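Local coordinates for protein Rab GDP-dissociation inhibitor (Saccharomyces cerevisiae, PDB 2BCG) that binds prenylated Rab GTPases, inhibits their release of GDP and extracts GDP-bound forms from membranes, at residues A[81-86]-A[237-242]. Residues are numbered along the deposited sequence; the frame is centred on the assembly and turned at random.
Sequences DWNVDL and PMYGLG
Asp85 reaches across to the residue just past the turn and takes its backbone N-H: Leu241 N to Asp85 OD1 is 2.9 Å. The bond is fairly straight, 157° at the hydrogen, and comes in on the syn side of the oxygen. It is tilted 22° out of the carboxylate plane. The torsion that sets this up is chi1, -62°, which turns CG away from the carbonyl carbon and beside Asp85's own backbone N. This is the tight part of the contact. Leu241 lies across the carboxylate at about a right angle, its CB 3.4 Å from Asp85 OD1 and its CD1 3.4 Å from Asp85 OD2. The buried acid is well satisfied, since Ser52 OG also bonds OD1 and Tyr236 OH bonds OD2. An alanine here would probably leave the N-H of Leu241 without its acceptor, and Ser52 OG and Tyr236 OH each without the carboxylate oxygen they now bond.

Gly240 closes a type II turn from Pro237, with Gly240 N bonded to Pro237 O at 3.1 Å. Its backbone angles would press a CB against Tyr239 O and bring it tight to Asn83 O. Close packing continues at Asn83 CB, 3.1 Å from Tyr239 O.

Beyond that the fit is looser. The two side chains merely run alongside each other, the amide nearly perpendicular to the ring, with Asn83 ND2 at the ring's edge, 3.9 Å from Tyr239 CD1. Both residues are partly exposed; ND2 bonds Asn355 O, while Asn83 OD1 bonds a basic side chain of the bound partner protein. Tyr239 packs on a basic side chain of that protein too, in keeping with its loop's place in the YPT1-binding region.

The contact therefore ties the short strand 84-85, paired antiparallel with 52-53 and backed by helix 55-62 and strand 362-369, to the loop linking strand 234-237 with helix 243-254.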
loop_
_atom_site.group_PDB
_atom_site.type_symbol
_atom_site.label_atom_id
_atom_site.label_comp_id
_atom_site.label_asym_id
_atom_site.label_seq_id
_atom_site.Cartn_x
_atom_site.Cartn_y
_atom_site.Cartn_z
ATOM N N ASP A 81 -16.156 5.525 -0.776
ATOM C CA ASP A 81 -15.658 5.806 0.560
ATOM C C ASP A 81 -15.014 4.594 1.270
ATOM O O ASP A 81 -14.421 4.734 2.353
ATOM C CB ASP A 81 -16.810 6.271 1.462
ATOM C CG ASP A 81 -17.253 7.698 1.179
ATOM O OD1 ASP A 81 -18.144 8.172 1.939
ATOM O OD2 ASP A 81 -16.730 8.327 0.227
ATOM N N TRP A 82 -15.153 3.415 0.682
ATOM C CA TRP A 82 -14.752 2.173 1.364
ATOM C C TRP A 82 -13.520 1.566 0.696
ATOM O O TRP A 82 -13.540 1.329 -0.516
ATOM C CB TRP A 82 -15.924 1.183 1.363
ATOM C CG TRP A 82 -17.087 1.641 2.220
ATOM C CD1 TRP A 82 -18.082 2.531 1.869
ATOM C CD2 TRP A 82 -17.347 1.261 3.568
ATOM N NE1 TRP A 82 -18.934 2.742 2.936
ATOM C CE2 TRP A 82 -18.533 1.941 3.981
ATOM C CE3 TRP A 82 -16.719 0.384 4.469
ATOM C CZ2 TRP A 82 -19.070 1.781 5.259
ATOM C CZ3 TRP A 82 -17.255 0.228 5.737
ATOM C CH2 TRP A 82 -18.419 0.920 6.124
ATOM N N ASN A 83 -12.488 1.307 1.501
ATOM C CA ASN A 83 -11.248 0.670 1.038
ATOM C C ASN A 83 -10.878 -0.292 2.161
ATOM O O ASN A 83 -10.166 0.062 3.091
ATOM C CB ASN A 83 -10.123 1.695 0.863
ATOM C CG ASN A 83 -10.448 2.718 -0.197
ATOM O OD1 ASN A 83 -10.437 2.395 -1.385
ATOM N ND2 ASN A 83 -10.775 3.950 0.223
ATOM N N VAL A 84 -11.441 -1.480 2.095
ATOM C CA VAL A 84 -11.376 -2.397 3.207
ATOM C C VAL A 84 -10.305 -3.457 2.997
ATOM O O VAL A 84 -10.400 -4.242 2.049
ATOM C CB VAL A 84 -12.743 -3.086 3.398
ATOM C CG1 VAL A 84 -12.690 -4.058 4.586
ATOM C CG2 VAL A 84 -13.857 -2.049 3.499
ATOM N N ASP A 85 -9.298 -3.459 3.871
ATOM C CA ASP A 85 -8.223 -4.460 3.805
ATOM C C ASP A 85 -8.813 -5.865 3.905
ATOM O O ASP A 85 -9.645 -6.171 4.784
ATOM C CB ASP A 85 -7.245 -4.276 4.968
ATOM C CG ASP A 85 -6.548 -2.937 4.955
ATOM O OD1 ASP A 85 -6.413 -2.303 3.881
ATOM O OD2 ASP A 85 -6.121 -2.524 6.061
ATOM N N LEU A 86 -8.343 -6.752 3.033
ATOM C CA LEU A 86 -8.692 -8.160 3.185
ATOM C C LEU A 86 -7.817 -8.837 4.250
ATOM O O LEU A 86 -8.236 -9.806 4.879
ATOM C CB LEU A 86 -8.516 -8.857 1.842
ATOM C CG LEU A 86 -9.463 -8.388 0.699
ATOM C CD1 LEU A 86 -9.096 -9.060 -0.609
ATOM C CD2 LEU A 86 -10.891 -8.735 1.008
ATOM N N PRO A 237 -1.467 3.302 6.200
ATOM C CA PRO A 237 -1.663 4.171 5.024
ATOM C C PRO A 237 -3.078 4.721 4.864
ATOM O O PRO A 237 -4.073 3.982 4.975
ATOM C CB PRO A 237 -1.373 3.247 3.834
ATOM C CG PRO A 237 -1.702 1.879 4.338
ATOM C CD PRO A 237 -1.372 1.878 5.825
ATOM N N MET A 238 -3.158 6.004 4.518
ATOM C CA MET A 238 -4.419 6.600 4.100
ATOM C C MET A 238 -4.915 5.864 2.848
ATOM O O MET A 238 -4.130 5.574 1.901
ATOM C CB MET A 238 -4.211 8.091 3.772
ATOM C CG MET A 238 -3.769 8.948 4.940
ATOM S SD MET A 238 -4.957 8.928 6.298
ATOM C CE MET A 238 -6.324 9.774 5.481
ATOM N N TYR A 239 -6.214 5.573 2.866
ATOM C CA TYR A 239 -6.932 4.807 1.833
ATOM C C TYR A 239 -6.658 3.299 1.826
ATOM O O TYR A 239 -7.158 2.585 0.952
ATOM C CB TYR A 239 -6.728 5.369 0.421
ATOM C CG TYR A 239 -7.154 6.783 0.221
ATOM C CD1 TYR A 239 -8.509 7.149 0.105
ATOM C CD2 TYR A 239 -6.200 7.775 0.154
ATOM C CE1 TYR A 239 -8.870 8.495 -0.122
ATOM C CE2 TYR A 239 -6.535 9.088 -0.083
ATOM C CZ TYR A 239 -7.858 9.443 -0.193
ATOM O OH TYR A 239 -8.149 10.751 -0.405
ATOM N N GLY A 240 -5.970 2.823 2.848
ATOM C CA GLY A 240 -5.868 1.396 3.052
ATOM C C GLY A 240 -4.600 0.773 2.486
ATOM O O GLY A 240 -3.821 1.404 1.736
ATOM N N LEU A 241 -4.389 -0.485 2.880
ATOM C CA LEU A 241 -3.162 -1.178 2.499
ATOM C C LEU A 241 -3.000 -1.322 0.981
ATOM O O LEU A 241 -1.873 -1.465 0.501
ATOM C CB LEU A 241 -3.108 -2.548 3.189
ATOM C CG LEU A 241 -2.993 -2.495 4.724
ATOM C CD1 LEU A 241 -3.062 -3.908 5.286
ATOM C CD2 LEU A 241 -1.695 -1.810 5.126
ATOM N N GLY A 242 -4.100 -1.318 0.234
ATOM C CA GLY A 242 -4.030 -1.439 -1.232
ATOM C C GLY A 242 -3.200 -0.318 -1.879
ATOM O O GLY A 242 -2.717 -0.471 -3.001
#